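DNA replication factor Cdt1 (Mus musculus, PDB 3A4C) licenses origins for DNA replication, working with CDC6 and ORC to load the MCM complex in G1, and also supports kinetochore-microtubule attachment in mitosis. Local coordinates at residues R8-L22 with M56-W70. Residues are numbered along the deposited sequence; the frame is centred on the assembly and turned at random.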
ATOM      1  N   ARG A   8      -0.238  -7.641  12.727  1.00 18.12           N
ATOM      2  CA  ARG A   8      -0.020  -7.912  11.313  1.00 16.39           C
ATOM      3  C   ARG A   8      -1.315  -8.329  10.613  1.00 17.62           C
ATOM      4  O   ARG A   8      -1.617  -7.860   9.518  1.00 13.04           O
ATOM      5  CB  ARG A   8       1.048  -8.985  11.086  1.00 17.52           C
ATOM      6  CG  ARG A   8       1.364  -9.162   9.592  1.00 16.31           C
ATOM      7  CD  ARG A   8       2.473 -10.170   9.341  1.00 18.12           C
ATOM      8  NE  ARG A   8       2.689 -10.411   7.912  1.00 12.90           N
ATOM      9  CZ  ARG A   8       3.323  -9.574   7.099  1.00 19.70           C
ATOM     10  NH1 ARG A   8       3.789  -8.416   7.559  1.00 17.98           N
ATOM     11  NH2 ARG A   8       3.487  -9.892   5.825  1.00 13.89           N
ATOM     12  N   LEU A   9      -2.067  -9.228  11.232  1.00 15.43           N
ATOM     13  CA  LEU A   9      -3.324  -9.668  10.642  1.00 18.32           C
ATOM     14  C   LEU A   9      -4.281  -8.480  10.472  1.00 14.59           C
ATOM     15  O   LEU A   9      -4.973  -8.380   9.467  1.00 15.59           O
ATOM     16  CB  LEU A   9      -3.966 -10.764  11.496  1.00 22.09           C
ATOM     17  CG  LEU A   9      -5.108 -11.523  10.829  1.00 26.68           C
ATOM     18  CD1 LEU A   9      -4.620 -12.226   9.576  1.00 33.23           C
ATOM     19  CD2 LEU A   9      -5.720 -12.518  11.801  1.00 35.85           C
ATOM     20  N   GLN A  10      -4.316  -7.588  11.459  1.00 17.02           N
ATOM     21  CA  GLN A  10      -5.101  -6.354  11.360  1.00 18.61           C
ATOM     22  C   GLN A  10      -4.711  -5.540  10.127  1.00 18.64           C
ATOM     23  O   GLN A  10      -5.562  -5.075   9.374  1.00 15.65           O
ATOM     24  CB  GLN A  10      -4.916  -5.488  12.611  1.00 17.42           C
ATOM     25  CG  GLN A  10      -5.650  -6.019  13.845  1.00 28.75           C
ATOM     26  CD  GLN A  10      -5.444  -5.158  15.080  1.00 32.83           C
ATOM     27  OE1 GLN A  10      -4.866  -4.071  15.012  1.00 35.39           O
ATOM     28  NE2 GLN A  10      -5.922  -5.645  16.223  1.00 40.10           N
ATOM     29  N   ARG A  11      -3.411  -5.366   9.933  1.00 16.61           N
ATOM     30  CA  ARG A  11      -2.901  -4.578   8.816  1.00 14.46           C
ATOM     31  C   ARG A  11      -3.190  -5.258   7.494  1.00 13.67           C
ATOM     32  O   ARG A  11      -3.626  -4.617   6.542  1.00 16.01           O
ATOM     33  CB  ARG A  11      -1.393  -4.369   8.978  1.00 13.82           C
ATOM     34  CG  ARG A  11      -1.042  -3.473  10.162  1.00 14.81           C
ATOM     35  CD  ARG A  11       0.453  -3.403  10.394  1.00 18.89           C
ATOM     36  NE  ARG A  11       0.810  -2.321  11.315  1.00 25.22           N
ATOM     37  CZ  ARG A  11       1.877  -2.338  12.112  1.00 24.45           C
ATOM     38  NH1 ARG A  11       2.691  -3.388  12.123  1.00 32.63           N
ATOM     39  NH2 ARG A  11       2.125  -1.312  12.911  1.00 27.08           N
ATOM     40  N   LEU A  12      -2.951  -6.565   7.435  1.00 13.03           N
ATOM     41  CA  LEU A  12      -3.153  -7.318   6.197  1.00 13.68           C
ATOM     42  C   LEU A  12      -4.609  -7.266   5.741  1.00 16.98           C
ATOM     43  O   LEU A  12      -4.909  -7.271   4.542  1.00 14.53           O
ATOM     44  CB  LEU A  12      -2.700  -8.771   6.368  1.00 12.82           C
ATOM     45  CG  LEU A  12      -1.193  -9.006   6.535  1.00 16.61           C
ATOM     46  CD1 LEU A  12      -0.898 -10.495   6.691  1.00 18.84           C
ATOM     47  CD2 LEU A  12      -0.433  -8.439   5.357  1.00 18.84           C
ATOM     48  N   GLU A  13      -5.520  -7.208   6.700  1.00 19.05           N
ATOM     49  CA  GLU A  13      -6.933  -7.154   6.366  1.00 16.02           C
ATOM     50  C   GLU A  13      -7.323  -5.840   5.688  1.00 15.82           C
ATOM     51  O   GLU A  13      -8.299  -5.791   4.941  1.00 12.65           O
ATOM     52  CB  GLU A  13      -7.789  -7.443   7.598  1.00 22.82           C
ATOM     53  CG  GLU A  13      -7.856  -8.942   7.903  1.00 28.29           C
ATOM     54  CD  GLU A  13      -8.474  -9.259   9.253  1.00 36.90           C
ATOM     55  OE1 GLU A  13      -8.680  -8.322  10.058  1.00 43.28           O
ATOM     56  OE2 GLU A  13      -8.752 -10.452   9.511  1.00 39.74           O
ATOM     57  N   ARG A  14      -6.545  -4.791   5.921  1.00 15.50           N
ATOM     58  CA  ARG A  14      -6.835  -3.490   5.321  1.00 14.51           C
ATOM     59  C   ARG A  14      -6.298  -3.352   3.904  1.00 12.46           C
ATOM     60  O   ARG A  14      -6.698  -2.447   3.174  1.00 11.23           O
ATOM     61  CB  ARG A  14      -6.236  -2.365   6.166  1.00 13.27           C
ATOM     62  CG  ARG A  14      -6.720  -2.315   7.597  1.00 17.42           C
ATOM     63  CD  ARG A  14      -6.251  -1.050   8.293  1.00 20.82           C
ATOM     64  NE  ARG A  14      -6.695  -1.021   9.684  1.00 22.63           N
ATOM     65  CZ  ARG A  14      -5.945  -1.390  10.716  1.00 27.48           C
ATOM     66  NH1 ARG A  14      -6.438  -1.337  11.948  1.00 25.04           N
ATOM     67  NH2 ARG A  14      -4.702  -1.810  10.523  1.00 20.62           N
ATOM     68  N   LEU A  15      -5.362  -4.214   3.524  1.00 11.96           N
ATOM     69  CA  LEU A  15      -4.576  -3.972   2.313  1.00 10.41           C
ATOM     70  C   LEU A  15      -5.351  -3.992   0.991  1.00 10.32           C
ATOM     71  O   LEU A  15      -5.076  -3.184   0.102  1.00 11.40           O
ATOM     72  CB  LEU A  15      -3.371  -4.912   2.250  1.00 11.33           C
ATOM     73  CG  LEU A  15      -2.347  -4.636   3.357  1.00 12.01           C
ATOM     74  CD1 LEU A  15      -1.068  -5.409   3.094  1.00 12.56           C
ATOM     75  CD2 LEU A  15      -2.079  -3.139   3.458  1.00 13.97           C
ATOM     76  N   PRO A  16      -6.308  -4.920   0.840  1.00 12.74           N
ATOM     77  CA  PRO A  16      -7.013  -4.909  -0.446  1.00 12.40           C
ATOM     78  C   PRO A  16      -7.695  -3.562  -0.692  1.00 13.75           C
ATOM     79  O   PRO A  16      -7.590  -3.011  -1.789  1.00 11.36           O
ATOM     80  CB  PRO A  16      -8.038  -6.034  -0.291  1.00 16.59           C
ATOM     81  CG  PRO A  16      -7.376  -6.995   0.683  1.00 15.04           C
ATOM     82  CD  PRO A  16      -6.667  -6.088   1.669  1.00 13.73           C
ATOM     83  N   GLU A  17      -8.365  -3.026   0.322  1.00 11.99           N
ATOM     84  CA  GLU A  17      -9.024  -1.729   0.166  1.00 13.59           C
ATOM     85  C   GLU A  17      -8.027  -0.599   0.022  1.00 12.76           C
ATOM     86  O   GLU A  17      -8.218   0.292  -0.803  1.00 12.03           O
ATOM     87  CB  GLU A  17      -9.992  -1.450   1.320  1.00 16.38           C
ATOM     88  CG  GLU A  17     -11.297  -2.229   1.172  1.00 24.07           C
ATOM     89  CD  GLU A  17     -12.322  -1.879   2.226  1.00 26.73           C
ATOM     90  OE1 GLU A  17     -11.949  -1.210   3.216  1.00 35.51           O
ATOM     91  OE2 GLU A  17     -13.505  -2.268   2.059  1.00 33.06           O
ATOM     92  N   LEU A  18      -6.967  -0.630   0.829  1.00 11.73           N
ATOM     93  CA  LEU A  18      -5.909   0.375   0.724  1.00 13.18           C
ATOM     94  C   LEU A  18      -5.228   0.363  -0.642  1.00  9.21           C
ATOM     95  O   LEU A  18      -4.830   1.407  -1.153  1.00  9.59           O
ATOM     96  CB  LEU A  18      -4.879   0.190   1.840  1.00 13.98           C
ATOM     97  CG  LEU A  18      -4.959   1.127   3.052  1.00 23.35           C
ATOM     98  CD1 LEU A  18      -6.319   1.763   3.228  1.00 16.93           C
ATOM     99  CD2 LEU A  18      -4.491   0.449   4.350  1.00 12.84           C
ATOM    100  N   ALA A  19      -5.088  -0.815  -1.237  1.00 10.00           N
ATOM    101  CA  ALA A  19      -4.487  -0.906  -2.560  1.00 12.21           C
ATOM    102  C   ALA A  19      -5.338  -0.178  -3.591  1.00  9.78           C
ATOM    103  O   ALA A  19      -4.814   0.435  -4.514  1.00  9.92           O
ATOM    104  CB  ALA A  19      -4.294  -2.350  -2.956  1.00 11.81           C
ATOM    105  N   ARG A  20      -6.654  -0.265  -3.446  1.00 11.41           N
ATOM    106  CA  ARG A  20      -7.541   0.428  -4.364  1.00 11.17           C
ATOM    107  C   ARG A  20      -7.461   1.924  -4.150  1.00 11.03           C
ATOM    108  O   ARG A  20      -7.448   2.685  -5.112  1.00 10.89           O
ATOM    109  CB  ARG A  20      -8.989  -0.047  -4.232  1.00 12.23           C
ATOM    110  CG  ARG A  20      -9.904   0.567  -5.305  1.00 14.40           C
ATOM    111  CD  ARG A  20     -11.236  -0.159  -5.404  1.00 20.89           C
ATOM    112  NE  ARG A  20     -11.040  -1.604  -5.338  1.00 23.78           N
ATOM    113  CZ  ARG A  20     -10.812  -2.383  -6.387  1.00 26.22           C
ATOM    114  NH1 ARG A  20     -10.765  -1.865  -7.610  1.00 31.35           N
ATOM    115  NH2 ARG A  20     -10.632  -3.689  -6.207  1.00 26.82           N
ATOM    116  N   VAL A  21      -7.410   2.346  -2.888  1.00  9.36           N
ATOM    117  CA  VAL A  21      -7.264   3.766  -2.579  1.00 11.30           C
ATOM    118  C   VAL A  21      -5.957   4.269  -3.188  1.00 13.24           C
ATOM    119  O   VAL A  21      -5.915   5.317  -3.825  1.00 13.02           O
ATOM    120  CB  VAL A  21      -7.259   4.041  -1.054  1.00  9.40           C
ATOM    121  CG1 VAL A  21      -6.947   5.515  -0.773  1.00 11.12           C
ATOM    122  CG2 VAL A  21      -8.604   3.673  -0.432  1.00 10.88           C
ATOM    123  N   LEU A  22      -4.884   3.513  -2.992  1.00 10.52           N
ATOM    124  CA  LEU A  22      -3.600   3.869  -3.597  1.00  9.77           C
ATOM    125  C   LEU A  22      -3.709   4.014  -5.120  1.00 12.24           C
ATOM    126  O   LEU A  22      -3.235   4.993  -5.707  1.00 12.79           O
ATOM    127  CB  LEU A  22      -2.562   2.795  -3.265  1.00 10.43           C
ATOM    128  CG  LEU A  22      -1.181   3.011  -3.874  1.00 13.19           C
ATOM    129  CD1 LEU A  22      -0.662   4.366  -3.447  1.00 12.40           C
ATOM    130  CD2 LEU A  22      -0.220   1.905  -3.442  1.00 13.20           C
ATOM    131  N   MET A  56      -0.484   4.805   8.019  1.00 13.35           N
ATOM    132  CA  MET A  56      -0.675   4.563   6.591  1.00 14.15           C
ATOM    133  C   MET A  56       0.658   4.198   5.930  1.00 13.34           C
ATOM    134  O   MET A  56       0.728   3.269   5.120  1.00 12.35           O
ATOM    135  CB  MET A  56      -1.303   5.793   5.923  1.00 13.59           C
ATOM    136  CG  MET A  56      -1.699   5.597   4.466  1.00 10.33           C
ATOM    137  SD  MET A  56      -2.930   4.292   4.233  1.00 12.29           S
ATOM    138  CE  MET A  56      -4.414   5.092   4.855  1.00 13.14           C
ATOM    139  N   GLU A  57       1.722   4.913   6.280  1.00 11.95           N
ATOM    140  CA  GLU A  57       3.031   4.595   5.714  1.00 12.67           C
ATOM    141  C   GLU A  57       3.379   3.145   5.990  1.00 10.75           C
ATOM    142  O   GLU A  57       3.882   2.443   5.122  1.00 12.45           O
ATOM    143  CB  GLU A  57       4.135   5.492   6.279  1.00 14.01           C
ATOM    144  CG  GLU A  57       5.509   5.127   5.726  1.00 14.83           C
ATOM    145  CD  GLU A  57       6.593   6.099   6.135  1.00 27.12           C
ATOM    146  OE1 GLU A  57       7.338   6.567   5.250  1.00 34.69           O
ATOM    147  OE2 GLU A  57       6.700   6.394   7.338  1.00 28.68           O
ATOM    148  N   LYS A  58       3.114   2.702   7.211  1.00 11.35           N
ATOM    149  CA  LYS A  58       3.392   1.322   7.581  1.00 12.68           C
ATOM    150  C   LYS A  58       2.651   0.336   6.668  1.00 14.22           C
ATOM    151  O   LYS A  58       3.217  -0.667   6.246  1.00 12.70           O
ATOM    152  CB  LYS A  58       3.025   1.082   9.043  1.00 15.46           C
ATOM    153  CG  LYS A  58       3.993   1.719  10.044  1.00 17.44           C
ATOM    154  CD  LYS A  58       3.498   1.491  11.470  1.00 21.89           C
ATOM    155  CE  LYS A  58       4.288   2.312  12.478  1.00 29.96           C
ATOM    156  NZ  LYS A  58       5.726   1.933  12.469  1.00 32.56           N
ATOM    157  N   HIS A  59       1.393   0.632   6.356  1.00  9.87           N
ATOM    158  CA  HIS A  59       0.609  -0.240   5.474  1.00  8.54           C
ATOM    159  C   HIS A  59       1.111  -0.227   4.042  1.00 10.18           C
ATOM    160  O   HIS A  59       1.062  -1.245   3.353  1.00 11.27           O
ATOM    161  CB  HIS A  59      -0.870   0.142   5.499  1.00 10.51           C
ATOM    162  CG  HIS A  59      -1.551  -0.204   6.780  1.00 11.79           C
ATOM    163  ND1 HIS A  59      -1.292   0.460   7.960  1.00 14.92           N
ATOM    164  CD2 HIS A  59      -2.465  -1.158   7.075  1.00 13.83           C
ATOM    165  CE1 HIS A  59      -2.025  -0.065   8.925  1.00 15.44           C
ATOM    166  NE2 HIS A  59      -2.744  -1.050   8.414  1.00 13.10           N
ATOM    167  N   LEU A  60       1.539   0.939   3.580  1.00 10.08           N
ATOM    168  CA  LEU A  60       2.076   1.063   2.230  1.00 11.62           C
ATOM    169  C   LEU A  60       3.352   0.261   2.098  1.00 10.97           C
ATOM    170  O   LEU A  60       3.608  -0.331   1.059  1.00 10.08           O
ATOM    171  CB  LEU A  60       2.383   2.524   1.896  1.00 13.92           C
ATOM    172  CG  LEU A  60       1.282   3.327   1.207  1.00 23.96           C
ATOM    173  CD1 LEU A  60       0.013   3.225   2.005  1.00 26.98           C
ATOM    174  CD2 LEU A  60       1.708   4.773   1.057  1.00 22.79           C
ATOM    175  N   VAL A  61       4.171   0.279   3.146  1.00 10.25           N
ATOM    176  CA  VAL A  61       5.399  -0.502   3.146  1.00  8.35           C
ATOM    177  C   VAL A  61       5.082  -1.994   3.111  1.00 10.54           C
ATOM    178  O   VAL A  61       5.736  -2.755   2.401  1.00 10.79           O
ATOM    179  CB  VAL A  61       6.275  -0.176   4.363  1.00 12.12           C
ATOM    180  CG1 VAL A  61       7.347  -1.242   4.539  1.00 13.77           C
ATOM    181  CG2 VAL A  61       6.919   1.205   4.194  1.00 13.88           C
ATOM    182  N   LEU A  62       4.075  -2.419   3.870  1.00  9.76           N
ATOM    183  CA  LEU A  62       3.631  -3.814   3.804  1.00 10.21           C
ATOM    184  C   LEU A  62       3.219  -4.178   2.383  1.00 12.31           C
ATOM    185  O   LEU A  62       3.548  -5.248   1.884  1.00 14.27           O
ATOM    186  CB  LEU A  62       2.455  -4.054   4.749  1.00 12.10           C
ATOM    187  CG  LEU A  62       2.728  -4.013   6.249  1.00 18.67           C
ATOM    188  CD1 LEU A  62       1.503  -4.575   6.997  1.00 21.79           C
ATOM    189  CD2 LEU A  62       3.963  -4.821   6.579  1.00 17.60           C
ATOM    190  N   LEU A  63       2.500  -3.275   1.730  1.00 10.33           N
ATOM    191  CA  LEU A  63       2.050  -3.493   0.358  1.00  9.13           C
ATOM    192  C   LEU A  63       3.244  -3.611  -0.593  1.00 12.44           C
ATOM    193  O   LEU A  63       3.251  -4.431  -1.521  1.00 10.93           O
ATOM    194  CB  LEU A  63       1.176  -2.308  -0.046  1.00 17.54           C
ATOM    195  CG  LEU A  63      -0.070  -2.420  -0.915  1.00 19.07           C
ATOM    196  CD1 LEU A  63      -0.839  -3.735  -0.710  1.00 14.38           C
ATOM    197  CD2 LEU A  63      -0.943  -1.197  -0.619  1.00 18.32           C
ATOM    198  N   ALA A  64       4.255  -2.778  -0.366  1.00 10.16           N
ATOM    199  CA  ALA A  64       5.472  -2.806  -1.179  1.00 10.90           C
ATOM    200  C   ALA A  64       6.217  -4.117  -0.990  1.00 14.20           C
ATOM    201  O   ALA A  64       6.863  -4.615  -1.909  1.00 15.77           O
ATOM    202  CB  ALA A  64       6.384  -1.616  -0.837  1.00 12.87           C
ATOM    203  N   GLU A  65       6.124  -4.668   0.213  1.00 11.11           N
ATOM    204  CA  GLU A  65       6.759  -5.939   0.536  1.00 11.00           C
ATOM    205  C   GLU A  65       5.991  -7.122  -0.045  1.00 12.55           C
ATOM    206  O   GLU A  65       6.590  -8.104  -0.485  1.00 12.28           O
ATOM    207  CB  GLU A  65       6.886  -6.078   2.054  1.00 11.58           C
ATOM    208  CG  GLU A  65       8.013  -5.207   2.597  1.00 11.61           C
ATOM    209  CD  GLU A  65       7.905  -4.948   4.070  1.00 12.78           C
ATOM    210  OE1 GLU A  65       6.918  -5.399   4.700  1.00 12.41           O
ATOM    211  OE2 GLU A  65       8.818  -4.283   4.599  1.00 14.36           O
ATOM    212  N   LEU A  66       4.663  -7.021  -0.056  1.00 11.19           N
ATOM    213  CA  LEU A  66       3.829  -8.100  -0.585  1.00 13.59           C
ATOM    214  C   LEU A  66       3.765  -8.092  -2.106  1.00 15.52           C
ATOM    215  O   LEU A  66       3.686  -9.150  -2.729  1.00 13.74           O
ATOM    216  CB  LEU A  66       2.413  -8.046  -0.004  1.00 12.93           C
ATOM    217  CG  LEU A  66       2.188  -8.906   1.241  1.00 17.04           C
ATOM    218  CD1 LEU A  66       2.956  -8.344   2.401  1.00 21.23           C
ATOM    219  CD2 LEU A  66       0.712  -9.003   1.588  1.00 28.67           C
ATOM    220  N   LEU A  67       3.796  -6.900  -2.698  1.00 11.36           N
ATOM    221  CA  LEU A  67       3.619  -6.758  -4.142  1.00 11.82           C
ATOM    222  C   LEU A  67       4.746  -5.927  -4.759  1.00 13.42           C
ATOM    223  O   LEU A  67       4.499  -4.872  -5.343  1.00 13.63           O
ATOM    224  CB  LEU A  67       2.272  -6.099  -4.445  1.00 10.26           C
ATOM    225  CG  LEU A  67       1.028  -6.797  -3.888  1.00 14.76           C
ATOM    226  CD1 LEU A  67      -0.185  -5.888  -3.965  1.00 15.30           C
ATOM    227  CD2 LEU A  67       0.766  -8.099  -4.625  1.00 14.06           C
ATOM    228  N   PRO A  68       5.990  -6.413  -4.644  1.00 17.84           N
ATOM    229  CA  PRO A  68       7.159  -5.640  -5.074  1.00 13.27           C
ATOM    230  C   PRO A  68       7.195  -5.371  -6.581  1.00 19.15           C
ATOM    231  O   PRO A  68       7.838  -4.411  -7.003  1.00 19.76           O
ATOM    232  CB  PRO A  68       8.330  -6.547  -4.674  1.00 20.25           C
ATOM    233  CG  PRO A  68       7.735  -7.925  -4.711  1.00 19.74           C
ATOM    234  CD  PRO A  68       6.390  -7.713  -4.077  1.00 16.46           C
ATOM    235  N   ASP A  69       6.532  -6.199  -7.377  1.00 19.55           N
ATOM    236  CA  ASP A  69       6.488  -5.982  -8.820  1.00 22.15           C
ATOM    237  C   ASP A  69       5.518  -4.864  -9.200  1.00 22.72           C
ATOM    238  O   ASP A  69       5.558  -4.342 -10.314  1.00 23.85           O
ATOM    239  CB  ASP A  69       6.118  -7.273  -9.547  1.00 27.13           C
ATOM    240  CG  ASP A  69       7.244  -8.287  -9.534  1.00 27.24           C
ATOM    241  OD1 ASP A  69       8.392  -7.897  -9.222  1.00 32.05           O
ATOM    242  OD2 ASP A  69       6.981  -9.470  -9.834  1.00 36.94           O
ATOM    243  N   TRP A  70       4.645  -4.500  -8.271  1.00 16.96           N
ATOM    244  CA  TRP A  70       3.693  -3.428  -8.514  1.00 15.29           C
ATOM    245  C   TRP A  70       4.183  -2.130  -7.899  1.00 15.69           C
ATOM    246  O   TRP A  70       4.251  -1.101  -8.563  1.00 19.56           O
ATOM    247  CB  TRP A  70       2.333  -3.789  -7.912  1.00 14.85           C
ATOM    248  CG  TRP A  70       1.292  -2.733  -8.080  1.00 18.73           C
ATOM    249  CD1 TRP A  70       0.987  -2.057  -9.219  1.00 19.08           C
ATOM    250  CD2 TRP A  70       0.386  -2.254  -7.073  1.00 17.14           C
ATOM    251  NE1 TRP A  70      -0.047  -1.177  -8.987  1.00 18.99           N
ATOM    252  CE2 TRP A  70      -0.434  -1.284  -7.677  1.00 16.61           C
ATOM    253  CE3 TRP A  70       0.194  -2.553  -5.720  1.00 16.04           C
ATOM    254  CZ2 TRP A  70      -1.432  -0.606  -6.976  1.00 15.74           C
ATOM    255  CZ3 TRP A  70      -0.802  -1.880  -5.024  1.00 16.86           C
ATOM    256  CH2 TRP A  70      -1.600  -0.919  -5.654  1.00 18.00           C
TER
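His59 NE2 accepts a hydrogen bond from Arg14 NH2, 3.0 Å away, the one polar bond between helices 8-22 and 56-66. The donor lies in the imidazole plane, at the ring edge, but NE2 stands 23° out of the guanidinium plane and the bond is bent, with an N-H...N angle of 141°. At the other nitrogen, ND1 is bonded to the backbone O of Glu55 one turn earlier; together the two bonds fix the ring's rotation, and they are consistent with a neutral imidazole carrying its proton on ND1. The His59 side chain packs as a knob into the hole formed on helix 8-22 by Arg11, Arg14, Leu15 and Leu18: CG of Arg11 comes within 3.4 Å of His59 NE2, and CD2 of Leu18 lies 3.8 Å from CD2 of His59. With its CG beside the backbone N, Arg11 runs out extended across His59, its guanidinium nearly perpendicular to the ring, and brings NH2 against the aliphatic CD of Lys58.

The reciprocal knob is Leu15, set among His59, Leu62, Leu63 and Leu66, with CD1 4.1 Å from Leu62 CB. Towards the start of segment 8-22, Leu12 CD2 meets Leu66 CD2, and Arg8 lays its NH1 by Leu62 CD2 while NH2 forms a salt bridge with Glu104 of helix 90-104. At the other end, Leu22 CD2 and the small Ala19 receive the six-membered ring of Trp70, whose CH2 is 3.8 Å from Leu22 CD2; Leu93 of helix 90-104 also touches this indole. Crossing at -80° with axes 10.0 Å apart, the two helices form much of the buried centre of the domain, and Trp70 leads directly into strand 71-76, as expected where the helical bundle meets the beta wing in the winged-helix fold of the Cdt1 C-terminal domain.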